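Long-range contacts in antifreeze protein (PDB 3UYU), which binds to the surface of ice crystals and inhibits their growth, conferring freeze tolerance with low thermal hysteresis activity: residues A[21-26]-A[210-215]; A[175-180]-A[193-198]; A[13-18]-A[218-223]. The protein carries 2 engineered substitutions. All blocks are in the same frame, centred on the assembly; numbering follows the deposited sequence.

Contact 1: residues A[21-26]-A[210-215]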
loop_
_atom_site.group_PDB
_atom_site.type_symbol
_atom_site.label_atom_id
_atom_site.label_comp_id
_atom_site.label_asym_id
_atom_site.label_seq_id
_atom_site.Cartn_x
_atom_site.Cartn_y
_atom_site.Cartn_z
ATOM N N GLY A 21 4.012 15.183 -13.228
ATOM C CA GLY A 21 2.961 16.147 -13.555
ATOM C C GLY A 21 1.830 15.588 -14.397
ATOM O O GLY A 21 1.969 14.495 -14.968
ATOM N N ILE A 22 0.734 16.346 -14.409
ATOM C CA ILE A 22 -0.403 16.020 -15.314
ATOM C C ILE A 22 -0.840 17.319 -15.917
ATOM O O ILE A 22 -1.073 18.276 -15.174
ATOM C CB ILE A 22 -1.549 15.367 -14.553
ATOM C CG1 ILE A 22 -1.100 14.036 -13.875
ATOM C CG2 ILE A 22 -2.827 15.040 -15.520
ATOM C CD1 ILE A 22 -2.144 13.587 -12.796
ATOM N N SER A 23 -0.981 17.383 -17.263
ATOM C CA SER A 23 -1.479 18.630 -17.890
ATOM C C SER A 23 -2.763 18.330 -18.661
ATOM O O SER A 23 -2.953 17.168 -19.048
ATOM C CB SER A 23 -0.464 19.159 -18.917
ATOM O OG SER A 23 -0.110 18.195 -19.908
ATOM N N SER A 24 -3.612 19.335 -18.863
ATOM C CA SER A 24 -4.774 19.136 -19.701
ATOM C C SER A 24 -4.915 20.353 -20.611
ATOM O O SER A 24 -4.886 21.523 -20.120
ATOM C CB SER A 24 -6.005 19.066 -18.802
ATOM O OG SER A 24 -7.192 18.944 -19.631
ATOM N N VAL A 25 -5.087 20.064 -21.904
ATOM C CA VAL A 25 -5.754 21.065 -22.735
ATOM C C VAL A 25 -7.323 20.903 -22.602
ATOM O O VAL A 25 -7.858 19.846 -22.952
ATOM C CB VAL A 25 -5.181 21.190 -24.163
ATOM C CG1 VAL A 25 -3.806 20.596 -24.469
ATOM C CG2 VAL A 25 -6.103 21.779 -25.175
ATOM N N PRO A 26 -8.034 21.888 -22.051
ATOM C CA PRO A 26 -9.467 21.657 -21.674
ATOM C C PRO A 26 -10.387 21.640 -22.904
ATOM O O PRO A 26 -10.033 22.269 -23.924
ATOM C CB PRO A 26 -9.841 22.826 -20.726
ATOM C CG PRO A 26 -8.624 23.802 -20.864
ATOM C CD PRO A 26 -7.514 23.224 -21.648
ATOM N N GLN A 210 5.490 6.901 -14.572
ATOM C CA GLN A 210 6.683 7.340 -13.756
ATOM C C GLN A 210 7.260 8.702 -14.102
ATOM O O GLN A 210 8.200 9.215 -13.417
ATOM C CB GLN A 210 7.756 6.291 -13.833
ATOM C CG GLN A 210 7.251 5.039 -13.084
ATOM C CD GLN A 210 8.237 3.881 -12.961
ATOM O OE1 GLN A 210 9.462 4.070 -12.881
ATOM N NE2 GLN A 210 7.695 2.669 -12.945
ATOM N N THR A 211 6.647 9.357 -15.082
ATOM C CA THR A 211 6.984 10.784 -15.360
ATOM C C THR A 211 5.711 11.585 -15.486
ATOM O O THR A 211 5.060 11.842 -14.509
ATOM C CB THR A 211 8.006 10.943 -16.561
ATOM O OG1 THR A 211 7.430 10.509 -17.794
ATOM C CG2 THR A 211 9.256 10.153 -16.378
ATOM N N GLU A 212 5.364 12.047 -16.694
ATOM C CA GLU A 212 4.263 13.023 -16.932
ATOM C C GLU A 212 3.143 12.434 -17.801
ATOM O O GLU A 212 3.394 11.606 -18.686
ATOM C CB GLU A 212 4.894 14.224 -17.707
ATOM C CG GLU A 212 3.933 15.301 -18.160
ATOM C CD GLU A 212 3.745 16.422 -17.138
ATOM O OE1 GLU A 212 4.579 16.472 -16.196
ATOM O OE2 GLU A 212 2.793 17.259 -17.285
ATOM N N VAL A 213 1.948 12.917 -17.532
ATOM C CA VAL A 213 0.748 12.581 -18.366
ATOM C C VAL A 213 0.189 13.854 -18.975
ATOM O O VAL A 213 -0.065 14.833 -18.264
ATOM C CB VAL A 213 -0.339 11.856 -17.518
ATOM C CG1 VAL A 213 -1.657 11.647 -18.359
ATOM C CG2 VAL A 213 0.220 10.556 -16.983
ATOM N N ALA A 214 0.072 13.875 -20.313
ATOM C CA ALA A 214 -0.551 14.998 -20.961
ATOM C C ALA A 214 -1.897 14.596 -21.582
ATOM O O ALA A 214 -1.954 13.613 -22.369
ATOM C CB ALA A 214 0.386 15.555 -22.035
ATOM N N LEU A 215 -2.941 15.332 -21.215
ATOM C CA LEU A 215 -4.309 15.080 -21.725
ATOM C C LEU A 215 -4.624 16.201 -22.729
ATOM O O LEU A 215 -4.407 17.374 -22.422
ATOM C CB LEU A 215 -5.307 15.168 -20.622
ATOM C CG LEU A 215 -4.977 14.136 -19.522
ATOM C CD1 LEU A 215 -5.974 14.416 -18.499
ATOM C CD2 LEU A 215 -4.957 12.625 -20.006
HETATM O O HOH W 1 -1.865 18.677 -22.167
#

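Contact 2: residues A[175-180]-A[193-198]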
loop_
_atom_site.group_PDB
_atom_site.type_symbol
_atom_site.label_atom_id
_atom_site.label_comp_id
_atom_site.label_asym_id
_atom_site.label_seq_id
_atom_site.Cartn_x
_atom_site.Cartn_y
_atom_site.Cartn_z
ATOM N N ASP A 175 9.091 3.086 -22.983
ATOM C CA ASP A 175 9.282 4.417 -23.595
ATOM C C ASP A 175 7.907 5.131 -23.806
ATOM O O ASP A 175 6.879 4.619 -23.378
ATOM C CB ASP A 175 10.065 4.302 -24.910
ATOM C CG ASP A 175 11.552 4.004 -24.707
ATOM O OD1 ASP A 175 12.130 4.530 -23.703
ATOM O OD2 ASP A 175 12.157 3.299 -25.586
ATOM N N ASP A 176 7.873 6.296 -24.417
ATOM C CA ASP A 176 6.636 7.110 -24.459
ATOM C C ASP A 176 5.435 6.412 -25.088
ATOM O O ASP A 176 5.560 5.646 -26.026
ATOM C CB ASP A 176 6.827 8.439 -25.217
ATOM C CG ASP A 176 7.878 9.366 -24.597
ATOM O OD1 ASP A 176 8.275 9.183 -23.420
ATOM O OD2 ASP A 176 8.311 10.316 -25.306
ATOM N N VAL A 177 4.277 6.748 -24.540
ATOM C CA VAL A 177 2.988 6.235 -25.040
ATOM C C VAL A 177 2.239 7.372 -25.725
ATOM O O VAL A 177 2.082 8.422 -25.127
ATOM C CB VAL A 177 2.122 5.656 -23.905
ATOM C CG1 VAL A 177 0.684 5.224 -24.507
ATOM C CG2 VAL A 177 2.773 4.407 -23.196
ATOM N N THR A 178 1.794 7.181 -26.970
ATOM C CA THR A 178 0.947 8.172 -27.608
ATOM C C THR A 178 -0.364 7.535 -28.053
ATOM O O THR A 178 -0.365 6.662 -28.905
ATOM C CB THR A 178 1.615 8.710 -28.894
ATOM O OG1 THR A 178 2.864 9.310 -28.534
ATOM C CG2 THR A 178 0.717 9.781 -29.552
ATOM N N VAL A 179 -1.468 8.012 -27.492
ATOM C CA VAL A 179 -2.792 7.512 -27.920
ATOM C C VAL A 179 -3.273 8.560 -28.928
ATOM O O VAL A 179 -3.440 9.728 -28.590
ATOM C CB VAL A 179 -3.766 7.396 -26.711
ATOM C CG1 VAL A 179 -5.141 6.903 -27.131
ATOM C CG2 VAL A 179 -3.197 6.470 -25.647
ATOM N N GLY A 180 -3.475 8.139 -30.173
ATOM C CA GLY A 180 -3.811 9.147 -31.180
ATOM C C GLY A 180 -5.090 9.921 -31.033
ATOM O O GLY A 180 -6.012 9.542 -30.310
ATOM N N ARG A 193 7.643 6.235 -18.902
ATOM C CA ARG A 193 7.941 7.625 -19.284
ATOM C C ARG A 193 6.639 8.300 -19.655
ATOM O O ARG A 193 5.610 8.053 -19.027
ATOM C CB ARG A 193 8.975 7.654 -20.416
ATOM C CG ARG A 193 10.341 6.971 -19.991
ATOM C CD ARG A 193 11.307 6.994 -21.133
ATOM N NE ARG A 193 12.619 7.436 -20.667
ATOM C CZ ARG A 193 13.576 7.902 -21.481
ATOM N NH1 ARG A 193 13.362 7.952 -22.803
ATOM N NH2 ARG A 193 14.754 8.302 -20.983
ATOM N N PHE A 194 6.654 9.124 -20.698
ATOM C CA PHE A 194 5.595 10.087 -20.920
ATOM C C PHE A 194 4.357 9.372 -21.484
ATOM O O PHE A 194 4.513 8.406 -22.213
ATOM C CB PHE A 194 6.087 11.083 -21.981
ATOM C CG PHE A 194 5.644 12.488 -21.750
ATOM C CD1 PHE A 194 4.316 12.879 -22.023
ATOM C CD2 PHE A 194 6.532 13.444 -21.270
ATOM C CE1 PHE A 194 3.884 14.167 -21.838
ATOM C CE2 PHE A 194 6.109 14.764 -21.089
ATOM C CZ PHE A 194 4.772 15.124 -21.377
ATOM N N VAL A 195 3.158 9.824 -21.102
ATOM C CA VAL A 195 1.889 9.389 -21.781
ATOM C C VAL A 195 1.157 10.621 -22.256
ATOM O O VAL A 195 0.901 11.558 -21.468
ATOM C CB VAL A 195 0.965 8.629 -20.796
ATOM C CG1 VAL A 195 -0.347 8.154 -21.518
ATOM C CG2 VAL A 195 1.662 7.409 -20.218
ATOM N N THR A 196 0.775 10.617 -23.554
ATOM C CA THR A 196 -0.060 11.689 -24.122
ATOM C C THR A 196 -1.337 11.088 -24.661
ATOM O O THR A 196 -1.241 10.165 -25.475
ATOM C CB THR A 196 0.668 12.316 -25.313
ATOM O OG1 THR A 196 1.930 12.826 -24.832
ATOM C CG2 THR A 196 -0.132 13.505 -25.922
ATOM N N LEU A 197 -2.451 11.628 -24.198
ATOM C CA LEU A 197 -3.733 11.236 -24.766
ATOM C C LEU A 197 -4.106 12.388 -25.696
ATOM O O LEU A 197 -4.464 13.459 -25.208
ATOM C CB LEU A 197 -4.826 10.973 -23.713
ATOM C CG LEU A 197 -4.590 9.787 -22.735
ATOM C CD1 LEU A 197 -5.995 9.507 -22.120
ATOM C CD2 LEU A 197 -3.807 8.576 -23.125
ATOM N N GLN A 198 -3.965 12.157 -26.993
ATOM C CA GLN A 198 -4.177 13.250 -27.957
ATOM C C GLN A 198 -5.661 13.620 -28.113
ATOM O O GLN A 198 -6.588 12.885 -27.751
ATOM C CB GLN A 198 -3.481 12.978 -29.310
ATOM C CG GLN A 198 -1.893 12.777 -29.231
ATOM C CD GLN A 198 -1.208 12.543 -30.558
ATOM O OE1 GLN A 198 -1.715 11.870 -31.442
ATOM N NE2 GLN A 198 -0.010 13.070 -30.696
HETATM O O HOH W 2 5.861 5.800 -21.131
HETATM O O HOH W 3 3.881 10.797 -25.048
#

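Contact 3: residues A[13-18]-A[218-223]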
loop_
_atom_site.group_PDB
_atom_site.type_symbol
_atom_site.label_atom_id
_atom_site.label_comp_id
_atom_site.label_asym_id
_atom_site.label_seq_id
_atom_site.Cartn_x
_atom_site.Cartn_y
_atom_site.Cartn_z
ATOM N N ASN A 13 -6.950 3.131 -6.839
ATOM C CA ASN A 13 -7.870 4.194 -6.429
ATOM C C ASN A 13 -7.716 5.426 -7.295
ATOM O O ASN A 13 -8.265 6.504 -6.946
ATOM C CB ASN A 13 -7.601 4.599 -4.958
ATOM C CG ASN A 13 -7.762 3.402 -3.985
ATOM O OD1 ASN A 13 -8.263 2.298 -4.353
ATOM N ND2 ASN A 13 -7.319 3.595 -2.753
ATOM N N PHE A 14 -6.946 5.289 -8.386
ATOM C CA PHE A 14 -6.656 6.469 -9.258
ATOM C C PHE A 14 -6.992 6.176 -10.713
ATOM O O PHE A 14 -6.581 5.151 -11.306
ATOM C CB PHE A 14 -5.148 6.897 -9.163
ATOM C CG PHE A 14 -4.774 7.537 -7.858
ATOM C CD1 PHE A 14 -4.494 6.744 -6.716
ATOM C CD2 PHE A 14 -4.763 8.938 -7.734
ATOM C CE1 PHE A 14 -4.222 7.344 -5.501
ATOM C CE2 PHE A 14 -4.479 9.534 -6.537
ATOM C CZ PHE A 14 -4.232 8.704 -5.363
ATOM N N ALA A 15 -7.632 7.188 -11.306
ATOM C CA ALA A 15 -7.676 7.211 -12.771
ATOM C C ALA A 15 -6.380 7.563 -13.467
ATOM O O ALA A 15 -6.054 6.992 -14.487
ATOM C CB ALA A 15 -8.794 8.185 -13.215
ATOM N N ILE A 16 -5.665 8.536 -12.894
ATOM C CA ILE A 16 -4.379 8.962 -13.422
ATOM C C ILE A 16 -3.465 9.208 -12.204
ATOM O O ILE A 16 -3.888 9.876 -11.246
ATOM C CB ILE A 16 -4.524 10.306 -14.205
ATOM C CG1 ILE A 16 -5.510 10.154 -15.360
ATOM C CG2 ILE A 16 -3.187 10.671 -14.826
ATOM C CD1 ILE A 16 -5.713 11.471 -16.131
ATOM N N LEU A 17 -2.279 8.621 -12.243
ATOM C CA LEU A 17 -1.263 8.852 -11.223
ATOM C C LEU A 17 0.054 9.072 -11.913
ATOM O O LEU A 17 0.400 8.321 -12.781
ATOM C CB LEU A 17 -1.172 7.631 -10.275
ATOM C CG LEU A 17 -0.241 7.787 -9.047
ATOM C CD1 LEU A 17 -0.804 8.787 -8.039
ATOM C CD2 LEU A 17 -0.145 6.420 -8.373
ATOM N N ALA A 18 0.769 10.146 -11.539
ATOM C CA ALA A 18 2.010 10.482 -12.216
ATOM C C ALA A 18 3.022 11.002 -11.228
ATOM O O ALA A 18 2.668 11.548 -10.231
ATOM C CB ALA A 18 1.794 11.529 -13.380
ATOM N N ALA A 218 -9.309 15.050 -23.356
ATOM C CA ALA A 218 -9.292 13.562 -23.349
ATOM C C ALA A 218 -10.180 13.033 -22.235
ATOM O O ALA A 218 -10.400 13.710 -21.205
ATOM C CB ALA A 218 -7.898 13.039 -23.146
ATOM N N THR A 219 -10.701 11.825 -22.441
ATOM C CA THR A 219 -11.588 11.179 -21.493
ATOM C C THR A 219 -10.888 9.961 -20.896
ATOM O O THR A 219 -10.272 9.179 -21.639
ATOM C CB THR A 219 -12.806 10.715 -22.262
ATOM O OG1 THR A 219 -13.540 11.914 -22.652
ATOM C CG2 THR A 219 -13.673 9.791 -21.467
ATOM N N VAL A 220 -10.966 9.862 -19.560
ATOM C CA VAL A 220 -10.487 8.658 -18.852
ATOM C C VAL A 220 -11.561 8.206 -17.889
ATOM O O VAL A 220 -11.934 8.978 -17.010
ATOM C CB VAL A 220 -9.178 8.940 -18.037
ATOM C CG1 VAL A 220 -8.796 7.625 -17.269
ATOM C CG2 VAL A 220 -8.076 9.336 -18.983
ATOM N N ASN A 221 -12.108 6.984 -18.088
ATOM C CA ASN A 221 -13.110 6.450 -17.155
ATOM C C ASN A 221 -12.504 5.283 -16.437
ATOM O O ASN A 221 -12.222 4.247 -17.034
ATOM C CB ASN A 221 -14.399 5.990 -17.924
ATOM C CG ASN A 221 -15.090 7.141 -18.625
ATOM O OD1 ASN A 221 -15.671 6.936 -19.740
ATOM N ND2 ASN A 221 -15.077 8.310 -18.044
ATOM N N SER A 222 -12.297 5.472 -15.101
ATOM C CA SER A 222 -11.684 4.392 -14.264
ATOM C C SER A 222 -12.806 3.682 -13.503
ATOM O O SER A 222 -13.870 4.243 -13.304
ATOM C CB SER A 222 -10.570 5.007 -13.348
ATOM O OG SER A 222 -11.207 5.763 -12.317
ATOM N N PRO A 223 -12.586 2.423 -13.093
ATOM C CA PRO A 223 -13.527 1.662 -12.226
ATOM C C PRO A 223 -13.864 2.377 -10.890
ATOM O O PRO A 223 -13.045 3.090 -10.266
ATOM C CB PRO A 223 -12.729 0.378 -11.951
ATOM C CG PRO A 223 -11.869 0.223 -13.172
ATOM C CD PRO A 223 -11.377 1.664 -13.411
#

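Contact 1: residues A[21-26]-A[210-215]
Strands 21-25 and 212-215 run parallel, their axes approaching to 4.6 Å with 9° between them, and backbone bonds link Val213 N to Gly21 O, Ser23 N to Val213 O, Leu215 N to Ser23 O and Val25 N to Leu215 O. On one face, CG of Glu212 stands opposite the backbone N (chi1 175°) and the chain then bends at chi2 (90°), which folds its carboxylate over the main chain of Gly21. OE1 of Glu212 comes to 3.1 Å from Gly21 CA without hydrogen bonding to Gly21 N. A beta carbon on Gly21 would collide with that oxygen, and the backbone angles at Gly21 by themselves call for glycine. Replaced by an alanine, Glu212 would probably leave a gap above Gly21 and strip Phe194 of a packing partner. Further along this face, OG of Ser23 rests 3.4 Å from CB of Ala214, an inferred ice-binding residue. A water joins the strands here, 2.9 Å from Ser23 OG and donating to Leu215 O. The other face is largely apolar: Ile22 CG1 meets Val213 CB at 4.3 Å and Ile22 CG2 lies 4.4 Å from Leu215 CD1, with Ile16 packed against all three residues. Ser24 also lies there, its OG bonded to Ser28 and Gln62. The strand pair thus divides its chemistry, one face mostly aliphatic and buried against Ile16, the other carrying Glu212, Ser23 and the bridging water beside Ala214.

Contact 2: residues A[175-180]-A[193-198]
Neighbouring coils of the right-handed beta-helix stack where Val177, Thr178 and Val179 pair in parallel with Val195, Thr196 and Leu197. The strand axes come within 4.9 Å and diverge by 5°. Four backbone bonds form the ladder: Val177 N to Phe194 O, Thr196 N to Val177 O, Val179 N to Thr196 O, and Gln198 N to Val179 O. On the inner face, Val177 CB lies 4.1 Å from Val195 CG2, while the Val179 and Leu197 side chains run alongside each other, pointing the same way. Their methyls are pressed tightly together, CG2 of Val179 only 3.3 Å from CD2 of Leu197. On the other face Thr178 and Thr196 stand in register. CG2 of Thr178, placed anti to its own N (OG1 at chi1 -60°), meets the Gln198 amide at 3.5 Å from CD, and Gln198 OE1 reaches over Gly180 CA. A water donates to Val177 O and hydrogen-bonds to Thr196 OG1, so Val177 O accepts from both the water and Thr196 N. At the strand entrance, Phe194 N donates to Asp176 OD1 at 3.2 Å, approaching from above the carboxylate plane, and Phe194 CB packs on the same oxygen. Beyond it, Asp175 OD1 and Arg193 NH1 make a long salt bridge of 3.7 Å in which no N-H points at the oxygen, so only charge is likely to matter. A second water ties Asp175 O, Arg193 N and Phe194 O together. The Phe194 ring turns away to cover Glu212 and Ala214 on the next strand. Aligned threonines outside and stacked aliphatic residues inside are the layout of a parallel beta-helix sheet, here the one that also carries the inferred ice-binding residue Ala214.

Contact 3: residues A[13-18]-A[218-223]
Ala15 and Ile16 meet Val220 and Ser222 inside the beta-helix, where the start of strand 16-18 faces strand 219-221 through side chains, the two segments sharing no backbone bond. Ala15 is the nearest neighbour of Ser222 in register, with 5.1 Å between their CA atoms. Its methyl points at the other segment and is met from two directions: by CB of Ser222 at 3.6 Å and, more loosely, by CG1 of Val220 at 4.1 Å. The valine rotamer decides which branch does what. With chi1 at 177°, CG1 extends opposite the backbone N and touches Ala15, whereas CG2 stands beside that N and faces the isoleucine. Ile16 answers with a straight outer chain (chi2 178°), which carries CD1 forward until it lies 4.3 Å from Val220 CG2, a methyl-to-methyl contact at the very end of the side chain. Ile30 of strand 29-31 touches Ala15, Ile16 and Val220, closing this apolar cluster. Phe14 points its side chain the other way, toward Leu80 and Ala83 of helix 76-96, and Leu17 CD1 sits over the centre of its ring, 3.9 Å above the plane. The junction therefore joins the helix-facing layer to the core of the coils through consecutive residues of one short segment. The polar member, Ser222, has its hydroxyl tucked between backbone N and carbonyl carbon; from there it hydrogen-bonds to Leu31 O, while the same OG lies 3.5 Å from Ala15 CB.

In the fold
From the N terminus the chain passes through 13-18 and 21-26, makes the coils and helix 76-96, pairs 175-180 with 193-198, and returns through 210-215 to 218-223. Contact 3 therefore closes the longest loop, contact 1 the next within it, and contact 2 a short one of twelve residues inside both; none cross. Contact 2 joins successive coils, whereas contacts 1 and 3 bring the first strands against the last. Strand 212-216 connects contacts 1 and 2 within one sheet: Ala214 N and O probably bond to Val195 O and Leu197 N. Behind it, Ile16 of contact 3 reaches the aliphatic side of contact 1, and Leu197 packs on Val220, so all three contacts share the interior.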